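PDB 2OPT: ActII protein from Streptomyces coelicolor, which is a TetR-family transcriptional repressor that probably binds DNA through its N-terminal helix-turn-helix domain and binds actinorhodin and its biosynthetic precursor (S)-DNPA. Local coordinates for residues I11-L16 with F58-T63; V67-P72 with T117-R122; Q78-C83 with G204-I209. One frame throughout, in Å; residues are numbered along the deposited sequence. Where two conformers were deposited one is given.

Contact 1. Residues I11-L16 with F58-T63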
# COMPACT_ATOMS: atom_id res chain seq x y z
N ILE A 11 -2.84 27.23 13.91
CA ILE A 11 -3.64 26.87 12.76
C ILE A 11 -3.65 25.35 12.51
O ILE A 11 -4.69 24.76 12.24
CB ILE A 11 -3.10 27.57 11.48
CG1 ILE A 11 -3.26 29.12 11.52
CG2 ILE A 11 -3.81 26.98 10.17
CD1 ILE A 11 -2.43 29.88 10.30
N VAL A 12 -2.47 24.75 12.49
CA VAL A 12 -2.34 23.31 12.22
C VAL A 12 -2.97 22.46 13.29
O VAL A 12 -3.58 21.44 13.00
CB VAL A 12 -0.84 22.95 11.89
CG1 VAL A 12 -0.67 21.45 11.62
CG2 VAL A 12 -0.47 23.69 10.63
N VAL A 13 -2.82 22.86 14.55
CA VAL A 13 -3.37 22.12 15.61
C VAL A 13 -4.91 22.12 15.47
O VAL A 13 -5.52 21.10 15.67
CB VAL A 13 -2.98 22.78 16.96
CG1 VAL A 13 -3.89 22.28 18.16
CG2 VAL A 13 -1.51 22.54 17.28
N THR A 14 -5.50 23.28 15.17
CA THR A 14 -6.94 23.42 14.96
C THR A 14 -7.38 22.53 13.83
O THR A 14 -8.37 21.85 13.94
CB THR A 14 -7.25 24.92 14.65
OG1 THR A 14 -6.86 25.70 15.79
CG2 THR A 14 -8.74 25.15 14.37
N ALA A 15 -6.64 22.56 12.72
CA ALA A 15 -6.94 21.69 11.60
C ALA A 15 -6.93 20.19 11.92
O ALA A 15 -7.86 19.44 11.54
CB ALA A 15 -5.95 21.99 10.43
N LEU A 16 -5.92 19.76 12.65
CA LEU A 16 -5.85 18.39 13.07
C LEU A 16 -7.05 18.03 13.96
O LEU A 16 -7.56 16.93 13.92
CB LEU A 16 -4.54 18.20 13.85
CG LEU A 16 -4.33 16.77 14.39
CD1 LEU A 16 -4.29 15.74 13.23
CD2 LEU A 16 -3.05 16.72 15.25
N PHE A 58 0.16 16.58 8.17
CA PHE A 58 0.92 15.35 8.12
C PHE A 58 2.20 15.45 8.95
O PHE A 58 2.50 14.54 9.73
CB PHE A 58 1.21 14.95 6.66
CG PHE A 58 1.98 13.64 6.50
CD1 PHE A 58 1.74 12.56 7.33
CD2 PHE A 58 2.90 13.50 5.46
CE1 PHE A 58 2.43 11.36 7.17
CE2 PHE A 58 3.59 12.31 5.28
CZ PHE A 58 3.35 11.24 6.13
N ASP A 59 2.97 16.54 8.80
CA ASP A 59 4.22 16.60 9.55
C ASP A 59 4.00 16.75 11.04
O ASP A 59 4.78 16.22 11.85
CB ASP A 59 5.09 17.74 9.07
CG ASP A 59 6.52 17.54 9.50
OD1 ASP A 59 7.16 16.60 8.98
OD2 ASP A 59 6.94 18.23 10.47
N ILE A 60 2.95 17.43 11.45
CA ILE A 60 2.82 17.69 12.88
C ILE A 60 2.58 16.45 13.76
O ILE A 60 3.02 16.38 14.91
CB ILE A 60 1.77 18.78 13.13
CG1 ILE A 60 2.17 19.57 14.37
CG2 ILE A 60 0.32 18.18 13.24
CD1 ILE A 60 1.43 20.85 14.50
N VAL A 61 1.83 15.48 13.24
CA VAL A 61 1.50 14.26 13.98
C VAL A 61 2.74 13.31 14.06
O VAL A 61 2.80 12.43 14.89
CB VAL A 61 0.33 13.51 13.29
CG1 VAL A 61 -0.91 14.31 13.42
CG2 VAL A 61 0.61 13.29 11.75
N LEU A 62 3.69 13.46 13.13
CA LEU A 62 4.89 12.62 13.09
C LEU A 62 5.79 12.81 14.29
O LEU A 62 6.66 11.99 14.54
CB LEU A 62 5.70 12.92 11.84
CG LEU A 62 5.04 12.45 10.54
CD1 LEU A 62 5.97 12.71 9.31
CD2 LEU A 62 4.77 10.96 10.65
N THR A 63 5.56 13.90 15.03
CA THR A 63 6.16 14.06 16.32
C THR A 63 5.85 12.87 17.18
O THR A 63 6.62 12.55 18.08
CB THR A 63 5.68 15.37 17.03
OG1 THR A 63 6.66 15.70 18.01
CG2 THR A 63 4.35 15.18 17.77
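Val12 and Ile60 meet methyl to methyl, with Val12 CG1 lying 3.6 Å from Ile60 CD1. The two side chains run past each other in opposite directions, so the same Val12 methyl also reaches the other branch of its partner, Ile60 CG2, at 3.8 Å. CG1 gets there because it stands trans to the backbone N of Val12 (chi1 179°). Ile60 is probably somewhat strained: chi1 is -148°, off a staggered value, with CG2 placed between its own backbone N and carbonyl carbon. Ile60 CG2 also lies 4.2 Å from Leu16 CD2. One turn on from Val12, Leu16 straddles a single methyl of Val61: its CD1 and CD2 are each 3.7 Å from Val61 CG1. Val13 adds a looser touch at the more open margin, its CG2 4.4 Å from Ile60 CD1.

This is the TetR-type N-terminal domain, in which helix 8-22 packs against helix 50-61, the helix that follows the helix-turn-helix predicted for residues 28-47. Ile60 and Val61 carry the contact; further back along that helix Leu56 and Val57 continue the apolar surface under Val12, and Val57 also meets Ala15 and Leu16. The other faces of helix 8-22 turn to the helices of the predicted DNA-binding motif: Ile11 packs on Leu43, His46 and Val47 of helix 40-47, while Thr14 and Ala15 lie against Leu32 of helix 29-36. From helix 50-61, Asp59 uses its two carboxylate oxygens to accept hydrogen bonds from the backbone N of Asn109 and of Gly110, at the start of helix 108-123.

Contact 2. Residues V67-P72 with T117-R122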
# COMPACT_ATOMS: atom_id res chain seq x y z
N VAL A 67 11.32 6.85 17.16
CA VAL A 67 12.32 6.00 16.58
C VAL A 67 13.44 5.94 17.61
O VAL A 67 13.99 6.97 18.00
CB VAL A 67 12.87 6.57 15.24
CG1 VAL A 67 13.79 5.56 14.61
CG2 VAL A 67 11.70 6.89 14.29
N PRO A 68 13.73 4.74 18.13
CA PRO A 68 14.71 4.69 19.21
C PRO A 68 16.13 4.89 18.75
O PRO A 68 16.47 4.68 17.56
CB PRO A 68 14.51 3.28 19.77
CG PRO A 68 14.06 2.49 18.58
CD PRO A 68 13.14 3.41 17.86
N GLU A 69 16.97 5.34 19.68
CA GLU A 69 18.41 5.36 19.44
C GLU A 69 18.88 3.90 19.36
O GLU A 69 18.41 3.08 20.17
CB GLU A 69 19.08 6.08 20.60
CG GLU A 69 20.43 6.72 20.22
CD GLU A 69 20.32 7.79 19.09
OE1 GLU A 69 19.33 8.55 19.04
OE2 GLU A 69 21.25 7.90 18.27
N PRO A 70 19.75 3.56 18.41
CA PRO A 70 20.12 2.12 18.30
C PRO A 70 20.71 1.49 19.58
O PRO A 70 21.57 2.08 20.21
CB PRO A 70 21.15 2.14 17.17
CG PRO A 70 20.75 3.31 16.34
CD PRO A 70 20.37 4.34 17.32
N GLU A 71 20.19 0.32 19.96
CA GLU A 71 20.71 -0.51 21.04
C GLU A 71 21.27 -1.82 20.50
O GLU A 71 20.49 -2.69 20.06
CB GLU A 71 19.62 -0.83 22.05
CG GLU A 71 19.48 0.16 23.14
CD GLU A 71 18.16 -0.00 23.85
OE1 GLU A 71 17.68 -1.17 23.96
OE2 GLU A 71 17.60 1.04 24.28
N PRO A 72 22.62 -2.00 20.55
CA PRO A 72 23.29 -3.22 20.09
C PRO A 72 22.62 -4.49 20.63
O PRO A 72 22.29 -4.60 21.83
CB PRO A 72 24.70 -3.06 20.63
CG PRO A 72 24.92 -1.56 20.61
CD PRO A 72 23.59 -1.00 21.06
N THR A 117 15.37 6.77 11.50
CA THR A 117 15.02 5.48 10.91
C THR A 117 16.21 4.90 10.16
O THR A 117 16.63 3.75 10.37
CB THR A 117 13.82 5.63 9.94
OG1 THR A 117 12.64 6.00 10.67
CG2 THR A 117 13.53 4.30 9.18
N MET A 118 16.79 5.68 9.27
CA MET A 118 17.90 5.18 8.52
C MET A 118 19.09 4.90 9.43
O MET A 118 19.81 3.94 9.20
CB MET A 118 18.32 6.21 7.47
CG MET A 118 17.26 6.33 6.38
SD MET A 118 16.93 4.76 5.54
CE MET A 118 15.27 5.03 5.01
N ASN A 119 19.32 5.73 10.45
CA ASN A 119 20.36 5.42 11.40
C ASN A 119 20.13 4.02 11.96
O ASN A 119 21.07 3.22 12.02
CB ASN A 119 20.45 6.48 12.52
CG ASN A 119 21.79 6.48 13.21
OD1 ASN A 119 22.83 6.46 12.58
ND2 ASN A 119 21.78 6.54 14.52
N LEU A 120 18.89 3.72 12.36
CA LEU A 120 18.61 2.41 12.99
C LEU A 120 18.82 1.25 12.01
O LEU A 120 19.40 0.22 12.35
CB LEU A 120 17.16 2.35 13.48
CG LEU A 120 16.67 1.13 14.31
CD1 LEU A 120 17.57 0.83 15.50
CD2 LEU A 120 15.22 1.31 14.76
N LEU A 121 18.29 1.41 10.81
CA LEU A 121 18.40 0.37 9.77
C LEU A 121 19.84 0.04 9.42
O LEU A 121 20.24 -1.12 9.46
CB LEU A 121 17.58 0.75 8.53
CG LEU A 121 16.05 0.83 8.75
CD1 LEU A 121 15.33 1.53 7.57
CD2 LEU A 121 15.37 -0.51 9.10
N ARG A 122 20.63 1.05 9.12
CA ARG A 122 22.07 0.86 8.91
C ARG A 122 22.84 0.27 10.08
O ARG A 122 23.80 -0.47 9.90
CB ARG A 122 22.73 2.17 8.46
CG ARG A 122 22.13 2.70 7.19
CD ARG A 122 23.19 3.01 6.19
NE ARG A 122 23.61 4.37 6.37
CZ ARG A 122 24.72 4.92 5.90
NH1 ARG A 122 25.59 4.21 5.17
NH2 ARG A 122 24.95 6.20 6.19
O HOH W 1 19.47 7.90 15.94
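Leu120, buried on helix 108-123, lies under a proline-rich linker in the C-terminal domain of this TetR-type fold. The linker, residues 67-72, has no regular structure; it leaves the N-terminal domain after helix 50-61 and passes over helix 108-123 on its way to helix 75-92. The packed half of the contact is apolar. Leu120 spreads its two methyls under two prolines: CD1 is 4.0 Å from Pro70 CA, and CD2 is 4.2 Å from Pro68 CG. With CG swung trans to the backbone N (chi1 -173°), the fork of Leu120 reaches the linker although its CB sets off obliquely. A turn earlier, Val67 crosses Thr117 at about a right angle and lays CG1 on the helix backbone, 3.7 Å from Thr117 N. The hydroxyl of Thr117 is hydrogen-bonded to Gly113 O. Gln78 of helix 75-92 packs on Pro68 and Leu120 and ties down the linker backbone at Glu69 O and Glu71 N.

The other half is polar and looser. Asn119 ND2 sits beside the Pro70 ring, 3.8 Å from CD, and the amide is turned 50° from the Glu69 carboxylate. Its OD1 accepts from Asn184 ND2 of the second subunit, so this edge of the contact adjoins the dimer partner. The CB of Glu69 points away from the helix, but a bend at chi2 (61°) brings the carboxylate nearer; OE1 makes a salt bridge with Arg116. A water links the two side chains, accepting from Asn119 ND2 at 3.0 Å and donating a weak bond to Glu69 OE2 at 2.9 Å.

Contact 3. Residues Q78-C83 with G204-I209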
# COMPACT_ATOMS: atom_id res chain seq x y z
N GLN A 78 13.65 -3.32 17.94
CA GLN A 78 13.58 -1.85 17.84
C GLN A 78 12.89 -1.41 16.54
O GLN A 78 12.19 -0.40 16.51
CB GLN A 78 14.98 -1.25 17.93
CG GLN A 78 15.51 -1.17 19.31
CD GLN A 78 16.71 -0.27 19.42
OE1 GLN A 78 17.72 -0.45 18.73
NE2 GLN A 78 16.66 0.64 20.38
N VAL A 79 13.14 -2.14 15.46
CA VAL A 79 12.44 -1.88 14.19
C VAL A 79 10.95 -2.17 14.40
O VAL A 79 10.10 -1.33 14.12
CB VAL A 79 13.06 -2.73 13.05
CG1 VAL A 79 12.41 -2.40 11.71
CG2 VAL A 79 14.52 -2.38 12.93
N LYS A 80 10.59 -3.32 14.91
CA LYS A 80 9.20 -3.53 15.33
C LYS A 80 8.62 -2.37 16.10
O LYS A 80 7.53 -1.88 15.77
CB LYS A 80 9.09 -4.80 16.17
CG LYS A 80 9.35 -6.03 15.31
CD LYS A 80 9.18 -7.34 16.10
CE LYS A 80 9.24 -8.51 15.11
NZ LYS A 80 9.09 -9.75 15.90
N GLU A 81 9.34 -1.94 17.14
CA GLU A 81 8.91 -0.86 18.05
C GLU A 81 8.58 0.41 17.30
O GLU A 81 7.56 1.07 17.55
CB GLU A 81 10.02 -0.52 19.06
CG GLU A 81 9.83 0.86 19.75
CD GLU A 81 11.03 1.36 20.59
OE1 GLU A 81 12.01 0.63 20.77
OE2 GLU A 81 10.95 2.50 21.09
N MET A 82 9.49 0.79 16.40
CA MET A 82 9.32 1.99 15.59
C MET A 82 8.13 1.86 14.64
O MET A 82 7.44 2.84 14.38
CB MET A 82 10.60 2.27 14.80
CG MET A 82 10.39 3.06 13.52
SD MET A 82 11.80 2.94 12.40
CE MET A 82 11.29 1.57 11.36
N CYS A 83 7.91 0.66 14.13
CA CYS A 83 6.79 0.40 13.23
C CYS A 83 5.46 0.45 13.99
O CYS A 83 4.47 0.97 13.48
CB CYS A 83 6.95 -0.95 12.54
SG CYS A 83 8.19 -0.97 11.22
N GLY A 204 3.14 -9.49 9.15
CA GLY A 204 3.84 -8.74 8.07
C GLY A 204 5.13 -8.10 8.59
O GLY A 204 6.12 -8.03 7.91
N LEU A 205 5.10 -7.56 9.82
CA LEU A 205 6.32 -7.07 10.45
C LEU A 205 7.42 -8.16 10.54
O LEU A 205 8.53 -7.92 10.15
CB LEU A 205 5.98 -6.53 11.87
CG LEU A 205 6.73 -5.35 12.44
CD1 LEU A 205 6.83 -4.26 11.42
CD2 LEU A 205 6.00 -4.87 13.78
N GLU A 206 7.07 -9.34 11.06
CA GLU A 206 7.99 -10.47 11.19
C GLU A 206 8.59 -10.80 9.84
O GLU A 206 9.82 -10.92 9.70
CB GLU A 206 7.22 -11.68 11.73
CG GLU A 206 6.99 -11.61 13.24
CD GLU A 206 6.19 -12.76 13.82
OE1 GLU A 206 5.82 -13.73 13.09
OE2 GLU A 206 5.93 -12.67 15.06
N ILE A 207 7.71 -10.93 8.85
CA ILE A 207 8.12 -11.30 7.52
C ILE A 207 9.15 -10.32 6.98
O ILE A 207 10.20 -10.73 6.51
CB ILE A 207 6.92 -11.42 6.56
CG1 ILE A 207 6.05 -12.64 6.96
CG2 ILE A 207 7.38 -11.53 5.13
CD1 ILE A 207 4.68 -12.68 6.34
N ILE A 208 8.84 -9.02 7.02
CA ILE A 208 9.73 -7.99 6.40
C ILE A 208 11.07 -7.91 7.14
O ILE A 208 12.11 -7.84 6.51
CB ILE A 208 9.05 -6.60 6.39
CG1 ILE A 208 7.78 -6.67 5.53
CG2 ILE A 208 10.08 -5.51 6.02
CD1 ILE A 208 6.81 -5.43 5.58
N ILE A 209 11.04 -7.95 8.47
CA ILE A 209 12.26 -7.89 9.31
C ILE A 209 13.16 -9.13 9.06
O ILE A 209 14.36 -8.98 8.81
CB ILE A 209 11.89 -7.70 10.80
CG1 ILE A 209 11.33 -6.28 11.04
CG2 ILE A 209 13.12 -7.83 11.72
CD1 ILE A 209 10.62 -6.18 12.31
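A largely buried helix-to-helix contact inside the C-terminal domain of the TetR fold, which in this family usually binds the ligand, joins helix 75-92 to helix 197-219. The short segments cross at 135°, their axes 10.6 Å apart at closest approach. Leu205 reaches between Lys80 and Cys83 with its two methyls divided: CD1 presses on Cys83 CB at 3.5 Å, a tight carbon pair, and CD2 lies 3.8 Å from Lys80 CA. Ile209 pushes its CD1 end against the Lys80 stem, 3.3 Å from CG and closer than carbon atoms usually come. Its CG1 also lies 4.1 Å from Val79 CG1. Lys80 runs straight out beyond CG, so its aliphatic part covers Leu205 and Ile209 while the ammonium ends up near Glu206, a doubtful approach because Glu206 has two conformers. NZ also has a long, weak ion pair with Glu77 OE2. Behind this layer stands helix 128-150, where Leu138 receives Val79 and Ile208, and Val142 meets Cys83; on the far side of helix 197-219, Ile207 packs on Leu212 of the second subunit.

In the fold
From the N terminus, contact 1 closes first: helix 50-61 returns to helix 8-22, enclosing helices 29-36 and 40-47. Only then does the chain enter the linker 67-72, which opens contact 2; the two contacts are in series, their centres 25 Å apart. Contact 2 closes at helix 108-123, but helix 75-92 has meanwhile opened contact 3, which waits until helix 197-219. Contacts 2 and 3 therefore cross, and they touch through Gln78. Contact 1 joins helices 8-22 and 50-61 of the N-terminal domain, and contact 3 lies across the chain's centre from it; contacts 2 and 3 join the linker and helices 75-92, 108-123 and 197-219 in the dimeric C-terminal domain.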